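Long-range contact in aerobactin synthase IucA (Klebsiella pneumoniae subsp. pneumoniae, PDB 5JM8), which probably uses ATP and magnesium to couple citrate to N6-acetyl-N6-hydroxylysine in making the siderophore aerobactin, as a synthetase of the NIS family: residues 414-428 against 478-490. Residues are numbered along the deposited sequence; the frame is centred on the assembly and turned at random.
With ATP (adenosine-5'-triphosphate), chain I.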
ATOM      1  N   PHE A 414     -21.354 -30.330  -1.528  1.00 18.89           N
ATOM      2  CA  PHE A 414     -22.347 -31.400  -1.480  1.00 19.73           C
ATOM      3  C   PHE A 414     -23.431 -31.196  -2.536  1.00 20.34           C
ATOM      4  O   PHE A 414     -24.001 -32.162  -3.043  1.00 21.22           O
ATOM      5  CB  PHE A 414     -22.994 -31.482  -0.096  1.00 19.89           C
ATOM      6  CG  PHE A 414     -22.182 -32.237   0.920  1.00 20.53           C
ATOM      7  CD1 PHE A 414     -22.107 -33.619   0.880  1.00 20.17           C
ATOM      8  CD2 PHE A 414     -21.517 -31.562   1.930  1.00 22.48           C
ATOM      9  CE1 PHE A 414     -21.368 -34.312   1.822  1.00 23.23           C
ATOM     10  CE2 PHE A 414     -20.777 -32.250   2.874  1.00 21.41           C
ATOM     11  CZ  PHE A 414     -20.703 -33.625   2.820  1.00 21.39           C
ATOM     12  N   THR A 415     -23.718 -29.936  -2.851  1.00 20.60           N
ATOM     13  CA  THR A 415     -24.754 -29.598  -3.825  1.00 21.80           C
ATOM     14  C   THR A 415     -24.259 -29.795  -5.253  1.00 21.41           C
ATOM     15  O   THR A 415     -25.020 -30.196  -6.134  1.00 24.80           O
ATOM     16  CB  THR A 415     -25.234 -28.141  -3.662  1.00 19.90           C
ATOM     17  OG1 THR A 415     -25.766 -27.950  -2.346  1.00 19.57           O
ATOM     18  CG2 THR A 415     -26.309 -27.809  -4.685  1.00 20.54           C
ATOM     19  N   ALA A 416     -22.984 -29.501  -5.479  1.00 20.41           N
ATOM     20  CA  ALA A 416     -22.379 -29.677  -6.795  1.00 20.82           C
ATOM     21  C   ALA A 416     -22.416 -31.142  -7.226  1.00 21.76           C
ATOM     22  O   ALA A 416     -22.600 -31.446  -8.404  1.00 22.52           O
ATOM     23  CB  ALA A 416     -20.952 -29.168  -6.791  1.00 20.10           C
ATOM     24  N   GLU A 417     -22.234 -32.043  -6.265  1.00 21.75           N
ATOM     25  CA  GLU A 417     -22.302 -33.476  -6.534  1.00 23.68           C
ATOM     26  C   GLU A 417     -23.745 -33.950  -6.688  1.00 25.77           C
ATOM     27  O   GLU A 417     -24.071 -34.685  -7.617  1.00 24.51           O
ATOM     28  CB  GLU A 417     -21.616 -34.265  -5.413  1.00 22.41           C
ATOM     29  CG  GLU A 417     -21.635 -35.786  -5.600  1.00 24.91           C
ATOM     30  CD  GLU A 417     -22.969 -36.423  -5.237  1.00 31.40           C
ATOM     31  OE1 GLU A 417     -23.543 -36.055  -4.190  1.00 35.49           O
ATOM     32  OE2 GLU A 417     -23.446 -37.284  -6.008  1.00 33.42           O
ATOM     33  N   ALA A 418     -24.605 -33.538  -5.764  1.00 25.63           N
ATOM     34  CA  ALA A 418     -25.977 -34.024  -5.742  1.00 24.07           C
ATOM     35  C   ALA A 418     -26.784 -33.527  -6.938  1.00 24.65           C
ATOM     36  O   ALA A 418     -27.389 -34.320  -7.658  1.00 25.71           O
ATOM     37  CB  ALA A 418     -26.652 -33.614  -4.450  1.00 23.59           C
ATOM     38  N   ASP A 419     -26.786 -32.215  -7.153  1.00 24.01           N
ATOM     39  CA  ASP A 419     -27.646 -31.614  -8.165  1.00 24.52           C
ATOM     40  C   ASP A 419     -27.059 -31.655  -9.577  1.00 25.20           C
ATOM     41  O   ASP A 419     -27.812 -31.714 -10.549  1.00 27.45           O
ATOM     42  CB  ASP A 419     -27.966 -30.165  -7.783  1.00 25.43           C
ATOM     43  CG  ASP A 419     -28.828 -30.064  -6.533  1.00 26.72           C
ATOM     44  OD1 ASP A 419     -29.218 -31.119  -5.988  1.00 28.79           O
ATOM     45  OD2 ASP A 419     -29.128 -28.932  -6.100  1.00 25.85           O
ATOM     46  N   TYR A 420     -25.732 -31.628  -9.694  1.00 24.47           N
ATOM     47  CA  TYR A 420     -25.076 -31.549 -11.003  1.00 25.31           C
ATOM     48  C   TYR A 420     -24.158 -32.738 -11.305  1.00 27.45           C
ATOM     49  O   TYR A 420     -23.744 -32.929 -12.449  1.00 30.06           O
ATOM     50  CB  TYR A 420     -24.266 -30.252 -11.108  1.00 24.29           C
ATOM     51  CG  TYR A 420     -25.090 -28.993 -10.953  1.00 25.04           C
ATOM     52  CD1 TYR A 420     -25.449 -28.527  -9.694  1.00 24.25           C
ATOM     53  CD2 TYR A 420     -25.497 -28.265 -12.061  1.00 23.91           C
ATOM     54  CE1 TYR A 420     -26.196 -27.375  -9.544  1.00 24.89           C
ATOM     55  CE2 TYR A 420     -26.244 -27.109 -11.920  1.00 25.82           C
ATOM     56  CZ  TYR A 420     -26.593 -26.672 -10.661  1.00 26.48           C
ATOM     57  OH  TYR A 420     -27.337 -25.524 -10.514  1.00 29.61           O
ATOM     58  N   GLY A 421     -23.819 -33.520 -10.285  1.00 27.34           N
ATOM     59  CA  GLY A 421     -22.994 -34.703 -10.478  1.00 26.56           C
ATOM     60  C   GLY A 421     -21.501 -34.427 -10.504  1.00 25.41           C
ATOM     61  O   GLY A 421     -20.716 -35.279 -10.925  1.00 25.27           O
ATOM     62  N   LEU A 422     -21.109 -33.241 -10.048  1.00 23.77           N
ATOM     63  CA  LEU A 422     -19.701 -32.851 -10.015  1.00 23.07           C
ATOM     64  C   LEU A 422     -19.054 -33.211  -8.683  1.00 23.43           C
ATOM     65  O   LEU A 422     -19.476 -32.742  -7.626  1.00 24.50           O
ATOM     66  CB  LEU A 422     -19.559 -31.347 -10.275  1.00 22.36           C
ATOM     67  CG  LEU A 422     -18.176 -30.728 -10.045  1.00 21.52           C
ATOM     68  CD1 LEU A 422     -17.138 -31.367 -10.952  1.00 22.01           C
ATOM     69  CD2 LEU A 422     -18.234 -29.228 -10.262  1.00 20.91           C
ATOM     70  N   VAL A 423     -18.015 -34.036  -8.745  1.00 26.45           N
ATOM     71  CA  VAL A 423     -17.294 -34.458  -7.553  1.00 24.89           C
ATOM     72  C   VAL A 423     -15.996 -33.673  -7.409  1.00 22.95           C
ATOM     73  O   VAL A 423     -15.088 -33.810  -8.228  1.00 21.44           O
ATOM     74  CB  VAL A 423     -16.978 -35.968  -7.595  1.00 26.45           C
ATOM     75  CG1 VAL A 423     -16.275 -36.412  -6.319  1.00 24.27           C
ATOM     76  CG2 VAL A 423     -18.253 -36.768  -7.805  1.00 23.81           C
ATOM     77  N   LEU A 424     -15.921 -32.843  -6.372  1.00 21.53           N
ATOM     78  CA  LEU A 424     -14.677 -32.173  -6.008  1.00 21.01           C
ATOM     79  C   LEU A 424     -14.184 -32.729  -4.679  1.00 20.82           C
ATOM     80  O   LEU A 424     -14.743 -32.429  -3.623  1.00 18.82           O
ATOM     81  CB  LEU A 424     -14.865 -30.656  -5.918  1.00 20.08           C
ATOM     82  CG  LEU A 424     -15.266 -29.938  -7.208  1.00 19.08           C
ATOM     83  CD1 LEU A 424     -15.433 -28.451  -6.954  1.00 18.33           C
ATOM     84  CD2 LEU A 424     -14.247 -30.176  -8.311  1.00 19.80           C
ATOM     85  N   LEU A 425     -13.145 -33.556  -4.742  1.00 24.63           N
ATOM     86  CA  LEU A 425     -12.589 -34.182  -3.549  1.00 26.88           C
ATOM     87  C   LEU A 425     -11.760 -33.173  -2.770  1.00 29.18           C
ATOM     88  O   LEU A 425     -10.560 -33.025  -2.997  1.00 29.72           O
ATOM     89  CB  LEU A 425     -11.737 -35.394  -3.923  1.00 24.71           C
ATOM     90  CG  LEU A 425     -12.486 -36.491  -4.683  1.00 24.59           C
ATOM     91  CD1 LEU A 425     -11.520 -37.548  -5.190  1.00 25.26           C
ATOM     92  CD2 LEU A 425     -13.563 -37.121  -3.806  1.00 23.76           C
ATOM     93  N   ALA A 426     -12.414 -32.485  -1.844  1.00 22.79           N
ATOM     94  CA  ALA A 426     -11.804 -31.365  -1.150  1.00 25.40           C
ATOM     95  C   ALA A 426     -11.003 -31.790   0.074  1.00 26.49           C
ATOM     96  O   ALA A 426     -11.568 -32.026   1.142  1.00 22.80           O
ATOM     97  CB  ALA A 426     -12.872 -30.378  -0.749  1.00 24.70           C
ATOM     98  N   HIS A 427      -9.684 -31.871  -0.083  1.00 25.62           N
ATOM     99  CA  HIS A 427      -8.790 -32.027   1.056  1.00 26.01           C
ATOM    100  C   HIS A 427      -8.936 -30.848   1.995  1.00 25.57           C
ATOM    101  O   HIS A 427      -9.602 -29.862   1.692  1.00 30.21           O
ATOM    102  CB  HIS A 427      -7.320 -32.112   0.631  1.00 25.51           C
ATOM    103  CG  HIS A 427      -6.962 -33.348  -0.125  1.00 30.78           C
ATOM    104  ND1 HIS A 427      -6.928 -33.399  -1.501  1.00 36.52           N
ATOM    105  CD2 HIS A 427      -6.592 -34.577   0.305  1.00 36.03           C
ATOM    106  CE1 HIS A 427      -6.563 -34.608  -1.887  1.00 42.17           C
ATOM    107  NE2 HIS A 427      -6.351 -35.341  -0.811  1.00 42.23           N
ATOM    108  N   GLN A 428      -8.275 -30.952   3.135  1.00 24.75           N
ATOM    109  CA  GLN A 428      -8.040 -29.806   3.991  1.00 17.25           C
ATOM    110  C   GLN A 428      -7.030 -28.868   3.333  1.00 14.49           C
ATOM    111  O   GLN A 428      -6.855 -27.721   3.750  1.00 13.98           O
ATOM    112  CB  GLN A 428      -7.525 -30.275   5.336  1.00 14.87           C
ATOM    113  CG  GLN A 428      -7.761 -29.321   6.452  1.00 16.19           C
ATOM    114  CD  GLN A 428      -7.230 -29.841   7.767  1.00 19.39           C
ATOM    115  OE1 GLN A 428      -7.108 -29.088   8.725  1.00 27.84           O
ATOM    116  NE2 GLN A 428      -6.917 -31.135   7.824  1.00 17.20           N
ATOM    117  N   LEU A 478     -17.741 -42.953  -4.879  1.00 28.98           N
ATOM    118  CA  LEU A 478     -18.111 -41.686  -4.267  1.00 29.09           C
ATOM    119  C   LEU A 478     -18.245 -41.824  -2.755  1.00 30.84           C
ATOM    120  O   LEU A 478     -17.720 -41.006  -1.999  1.00 30.93           O
ATOM    121  CB  LEU A 478     -19.422 -41.170  -4.862  1.00 26.34           C
ATOM    122  CG  LEU A 478     -19.992 -39.913  -4.204  1.00 26.42           C
ATOM    123  CD1 LEU A 478     -19.104 -38.715  -4.500  1.00 26.16           C
ATOM    124  CD2 LEU A 478     -21.412 -39.663  -4.668  1.00 25.93           C
ATOM    125  N   LEU A 479     -18.953 -42.861  -2.322  1.00 25.86           N
ATOM    126  CA  LEU A 479     -19.235 -43.059  -0.904  1.00 35.98           C
ATOM    127  C   LEU A 479     -17.980 -43.416  -0.115  1.00 36.59           C
ATOM    128  O   LEU A 479     -17.936 -43.245   1.103  1.00 41.21           O
ATOM    129  CB  LEU A 479     -20.291 -44.151  -0.719  1.00 33.34           C
ATOM    130  CG  LEU A 479     -21.753 -43.709  -0.839  1.00 31.83           C
ATOM    131  CD1 LEU A 479     -22.070 -43.167  -2.221  1.00 32.06           C
ATOM    132  CD2 LEU A 479     -22.679 -44.864  -0.493  1.00 31.51           C
ATOM    133  N   ARG A 480     -16.962 -43.919  -0.805  1.00 35.65           N
ATOM    134  CA  ARG A 480     -15.696 -44.239  -0.157  1.00 33.21           C
ATOM    135  C   ARG A 480     -14.852 -42.982   0.036  1.00 31.33           C
ATOM    136  O   ARG A 480     -14.426 -42.674   1.149  1.00 34.52           O
ATOM    137  CB  ARG A 480     -14.915 -45.275  -0.971  1.00 35.53           C
ATOM    138  CG  ARG A 480     -13.531 -45.580  -0.405  1.00 37.18           C
ATOM    139  CD  ARG A 480     -12.821 -46.684  -1.174  1.00 40.88           C
ATOM    140  NE  ARG A 480     -13.601 -47.917  -1.223  1.00 44.10           N
ATOM    141  CZ  ARG A 480     -13.844 -48.701  -0.176  1.00 46.33           C
ATOM    142  NH1 ARG A 480     -13.382 -48.383   1.026  1.00 46.54           N
ATOM    143  NH2 ARG A 480     -14.563 -49.803  -0.330  1.00 47.29           N
ATOM    144  N   TYR A 481     -14.627 -42.255  -1.054  1.00 26.21           N
ATOM    145  CA  TYR A 481     -13.702 -41.126  -1.054  1.00 25.31           C
ATOM    146  C   TYR A 481     -14.297 -39.851  -0.460  1.00 27.16           C
ATOM    147  O   TYR A 481     -13.715 -39.238   0.430  1.00 30.16           O
ATOM    148  CB  TYR A 481     -13.236 -40.827  -2.480  1.00 26.96           C
ATOM    149  CG  TYR A 481     -12.418 -41.923  -3.125  1.00 32.29           C
ATOM    150  CD1 TYR A 481     -11.374 -42.537  -2.444  1.00 34.08           C
ATOM    151  CD2 TYR A 481     -12.688 -42.340  -4.419  1.00 35.61           C
ATOM    152  CE1 TYR A 481     -10.624 -43.538  -3.037  1.00 36.49           C
ATOM    153  CE2 TYR A 481     -11.947 -43.337  -5.020  1.00 37.55           C
ATOM    154  CZ  TYR A 481     -10.918 -43.933  -4.325  1.00 37.66           C
ATOM    155  OH  TYR A 481     -10.180 -44.926  -4.925  1.00 38.17           O
ATOM    156  N   PHE A 482     -15.462 -39.462  -0.957  1.00 24.91           N
ATOM    157  CA  PHE A 482     -15.994 -38.126  -0.711  1.00 26.16           C
ATOM    158  C   PHE A 482     -16.212 -37.778   0.769  1.00 24.91           C
ATOM    159  O   PHE A 482     -15.808 -36.702   1.213  1.00 22.97           O
ATOM    160  CB  PHE A 482     -17.304 -37.959  -1.477  1.00 28.04           C
ATOM    161  CG  PHE A 482     -17.784 -36.541  -1.546  1.00 28.78           C
ATOM    162  CD1 PHE A 482     -17.353 -35.702  -2.558  1.00 27.23           C
ATOM    163  CD2 PHE A 482     -18.662 -36.044  -0.600  1.00 30.02           C
ATOM    164  CE1 PHE A 482     -17.790 -34.398  -2.627  1.00 27.66           C
ATOM    165  CE2 PHE A 482     -19.105 -34.738  -0.668  1.00 30.55           C
ATOM    166  CZ  PHE A 482     -18.667 -33.914  -1.681  1.00 29.02           C
ATOM    167  N   PRO A 483     -16.852 -38.671   1.540  1.00 25.81           N
ATOM    168  CA  PRO A 483     -17.015 -38.328   2.958  1.00 26.20           C
ATOM    169  C   PRO A 483     -15.709 -38.389   3.758  1.00 26.50           C
ATOM    170  O   PRO A 483     -15.620 -37.755   4.809  1.00 24.03           O
ATOM    171  CB  PRO A 483     -18.016 -39.374   3.462  1.00 26.21           C
ATOM    172  CG  PRO A 483     -17.928 -40.495   2.500  1.00 25.80           C
ATOM    173  CD  PRO A 483     -17.598 -39.890   1.178  1.00 25.69           C
ATOM    174  N   TYR A 484     -14.719 -39.139   3.282  1.00 26.47           N
ATOM    175  CA  TYR A 484     -13.405 -39.135   3.924  1.00 25.87           C
ATOM    176  C   TYR A 484     -12.766 -37.761   3.814  1.00 26.46           C
ATOM    177  O   TYR A 484     -12.475 -37.115   4.818  1.00 26.60           O
ATOM    178  CB  TYR A 484     -12.471 -40.178   3.305  1.00 26.18           C
ATOM    179  CG  TYR A 484     -11.008 -39.946   3.639  1.00 31.18           C
ATOM    180  CD1 TYR A 484     -10.545 -40.064   4.945  1.00 33.07           C
ATOM    181  CD2 TYR A 484     -10.090 -39.604   2.649  1.00 33.36           C
ATOM    182  CE1 TYR A 484      -9.208 -39.848   5.255  1.00 34.69           C
ATOM    183  CE2 TYR A 484      -8.753 -39.390   2.952  1.00 35.62           C
ATOM    184  CZ  TYR A 484      -8.321 -39.513   4.252  1.00 37.23           C
ATOM    185  OH  TYR A 484      -6.996 -39.297   4.542  1.00 41.15           O
ATOM    186  N   TYR A 485     -12.547 -37.321   2.582  1.00 19.51           N
ATOM    187  CA  TYR A 485     -11.866 -36.059   2.335  1.00 24.90           C
ATOM    188  C   TYR A 485     -12.585 -34.873   2.967  1.00 26.51           C
ATOM    189  O   TYR A 485     -11.944 -33.998   3.547  1.00 30.25           O
ATOM    190  CB  TYR A 485     -11.722 -35.822   0.830  1.00 24.16           C
ATOM    191  CG  TYR A 485     -10.750 -36.760   0.150  1.00 30.98           C
ATOM    192  CD1 TYR A 485      -9.381 -36.548   0.224  1.00 35.00           C
ATOM    193  CD2 TYR A 485     -11.201 -37.855  -0.572  1.00 35.99           C
ATOM    194  CE1 TYR A 485      -8.492 -37.406  -0.397  1.00 37.20           C
ATOM    195  CE2 TYR A 485     -10.319 -38.715  -1.197  1.00 38.43           C
ATOM    196  CZ  TYR A 485      -8.967 -38.485  -1.108  1.00 37.57           C
ATOM    197  OH  TYR A 485      -8.085 -39.338  -1.729  1.00 37.02           O
ATOM    198  N   LEU A 486     -13.911 -34.855   2.872  1.00 24.91           N
ATOM    199  CA  LEU A 486     -14.669 -33.638   3.150  1.00 23.05           C
ATOM    200  C   LEU A 486     -15.184 -33.526   4.586  1.00 25.14           C
ATOM    201  O   LEU A 486     -15.536 -32.432   5.026  1.00 26.78           O
ATOM    202  CB  LEU A 486     -15.844 -33.534   2.174  1.00 23.39           C
ATOM    203  CG  LEU A 486     -16.668 -32.242   2.207  1.00 23.76           C
ATOM    204  CD1 LEU A 486     -15.790 -31.002   2.101  1.00 19.37           C
ATOM    205  CD2 LEU A 486     -17.698 -32.252   1.092  1.00 29.71           C
ATOM    206  N   LEU A 487     -15.222 -34.638   5.317  1.00 18.38           N
ATOM    207  CA  LEU A 487     -15.668 -34.616   6.708  1.00 18.32           C
ATOM    208  C   LEU A 487     -14.572 -35.069   7.665  1.00 26.26           C
ATOM    209  O   LEU A 487     -14.320 -34.413   8.675  1.00 22.59           O
ATOM    210  CB  LEU A 487     -16.907 -35.494   6.892  1.00 19.05           C
ATOM    211  CG  LEU A 487     -18.198 -34.915   6.317  1.00 19.11           C
ATOM    212  CD1 LEU A 487     -19.239 -35.997   6.170  1.00 30.55           C
ATOM    213  CD2 LEU A 487     -18.719 -33.783   7.191  1.00 18.56           C
ATOM    214  N   VAL A 488     -13.933 -36.192   7.356  1.00 26.23           N
ATOM    215  CA  VAL A 488     -12.861 -36.705   8.201  1.00 25.71           C
ATOM    216  C   VAL A 488     -11.616 -35.845   8.037  1.00 23.69           C
ATOM    217  O   VAL A 488     -11.135 -35.247   8.999  1.00 24.81           O
ATOM    218  CB  VAL A 488     -12.518 -38.174   7.873  1.00 26.78           C
ATOM    219  CG1 VAL A 488     -11.362 -38.670   8.739  1.00 28.95           C
ATOM    220  CG2 VAL A 488     -13.737 -39.062   8.061  1.00 25.22           C
ATOM    221  N   ASN A 489     -11.100 -35.781   6.815  1.00 23.09           N
ATOM    222  CA  ASN A 489      -9.884 -35.024   6.539  1.00 25.42           C
ATOM    223  C   ASN A 489     -10.197 -33.578   6.157  1.00 26.20           C
ATOM    224  O   ASN A 489      -9.699 -33.064   5.155  1.00 26.75           O
ATOM    225  CB  ASN A 489      -9.076 -35.705   5.426  1.00 27.05           C
ATOM    226  CG  ASN A 489      -7.679 -35.129   5.286  1.00 27.56           C
ATOM    227  OD1 ASN A 489      -7.165 -34.502   6.209  1.00 26.74           O
ATOM    228  ND2 ASN A 489      -7.060 -35.340   4.132  1.00 29.57           N
ATOM    229  N   SER A 490     -11.026 -32.925   6.967  1.00 21.69           N
ATOM    230  CA  SER A 490     -11.412 -31.540   6.718  1.00 21.02           C
ATOM    231  C   SER A 490     -12.230 -30.970   7.866  1.00 22.52           C
ATOM    232  O   SER A 490     -11.722 -30.218   8.698  1.00 26.67           O
ATOM    233  CB  SER A 490     -12.215 -31.428   5.421  1.00 23.44           C
ATOM    234  OG  SER A 490     -11.381 -31.092   4.328  1.00 31.41           O
TER
HETATM  235  PG  ATP I 600      -1.996 -28.790  -5.499  1.00 22.37           P
HETATM  236  O1G ATP I 600      -0.933 -27.748  -5.736  1.00 24.72           O
HETATM  237  O2G ATP I 600      -3.045 -28.366  -4.499  1.00 20.96           O
HETATM  238  O3G ATP I 600      -2.579 -29.370  -6.765  1.00 21.42           O
HETATM  239  PB  ATP I 600      -1.307 -31.577  -5.036  1.00 20.20           P
HETATM  240  O1B ATP I 600       0.058 -32.166  -4.781  1.00 18.42           O
HETATM  241  O2B ATP I 600      -1.992 -31.831  -6.360  1.00 21.30           O
HETATM  242  O3B ATP I 600      -1.226 -29.988  -4.728  1.00 19.89           O
HETATM  243  PA  ATP I 600      -2.486 -33.544  -3.321  1.00 20.96           P
HETATM  244  O1A ATP I 600      -2.137 -34.486  -4.445  1.00 22.14           O
HETATM  245  O2A ATP I 600      -3.848 -33.618  -2.677  1.00 22.54           O
HETATM  246  O3A ATP I 600      -2.290 -32.032  -3.840  1.00 17.12           O
HETATM  247  O5' ATP I 600      -1.398 -33.654  -2.143  1.00 17.54           O
HETATM  248  C5' ATP I 600      -1.560 -32.812  -1.008  1.00 18.23           C
HETATM  249  C4' ATP I 600      -0.224 -32.436  -0.385  1.00 21.42           C
HETATM  250  O4' ATP I 600      -0.483 -31.645   0.777  1.00 23.54           O
HETATM  251  C3' ATP I 600       0.596 -33.639   0.055  1.00 25.86           C
HETATM  252  O3' ATP I 600       1.933 -33.521  -0.451  1.00 28.86           O
HETATM  253  C2' ATP I 600       0.579 -33.615   1.572  1.00 25.50           C
HETATM  254  O2' ATP I 600       1.862 -33.903   2.124  1.00 27.40           O
HETATM  255  C1' ATP I 600       0.154 -32.201   1.929  1.00 23.79           C
HETATM  256  N9  ATP I 600      -0.792 -32.180   3.067  1.00 22.48           N
HETATM  257  C8  ATP I 600      -0.565 -31.536   4.223  1.00 23.20           C
HETATM  258  N7  ATP I 600      -1.608 -31.696   5.076  1.00 20.97           N
HETATM  259  C5  ATP I 600      -2.524 -32.457   4.453  1.00 18.75           C
HETATM  260  C6  ATP I 600      -3.856 -32.997   4.792  1.00 17.52           C
HETATM  261  N6  ATP I 600      -4.397 -32.729   6.004  1.00 14.71           N
HETATM  262  N1  ATP I 600      -4.488 -33.749   3.862  1.00 19.07           N
HETATM  263  C2  ATP I 600      -3.939 -34.008   2.659  1.00 18.80           C
HETATM  264  N3  ATP I 600      -2.730 -33.545   2.291  1.00 17.66           N
HETATM  265  C4  ATP I 600      -1.985 -32.778   3.127  1.00 19.00           C
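Phe482 and Tyr485 of helix 475-500 both turn a ring edge toward an aromatic face across this contact, which lies in the FhuF-like part of this NIS synthetase. Its partner is a helix-turn-strand unit that turns at Gly421; strand 422-424 crosses the helix at an angle, and 425-428 lead on to the ATP site. Two offset edge-to-face pairs organise it. In the first, well inside the fold, the edge of Phe482 meets the face of Phe414, Phe482 CE2 lying 3.4 Å from Phe414 CE1. In the second, at the nucleotide end, Tyr485 presents its edge to the face of His427, the planes 83° apart; ATP O2A lies over the opposite face of the imidazole.

Aliphatic packing fills in between. Leu486 CD2 makes a CH-pi contact over the face of Phe414, 3.9 Å from the ring centroid. Val423 reaches Phe482 with CG1 and Leu478 with CG2, while Leu425 lays CB over one face of Tyr485 and brings CD2 to 3.9 Å from Tyr481 CB. Helix 528-535 adds Leu530 against Phe414 and Cys529 against Phe482.

Within these segments, the hydrogen bonds to adenine come from Asn489, in an irregular part of the helix. Its CG stands anti to the backbone N (chi1 -169°), which carries the amide to the base. Asn489 OD1 accepts from ATP N6 at 3.3 Å. Asn489 ND2 donates to ATP N1, the N-H...N angle 164°.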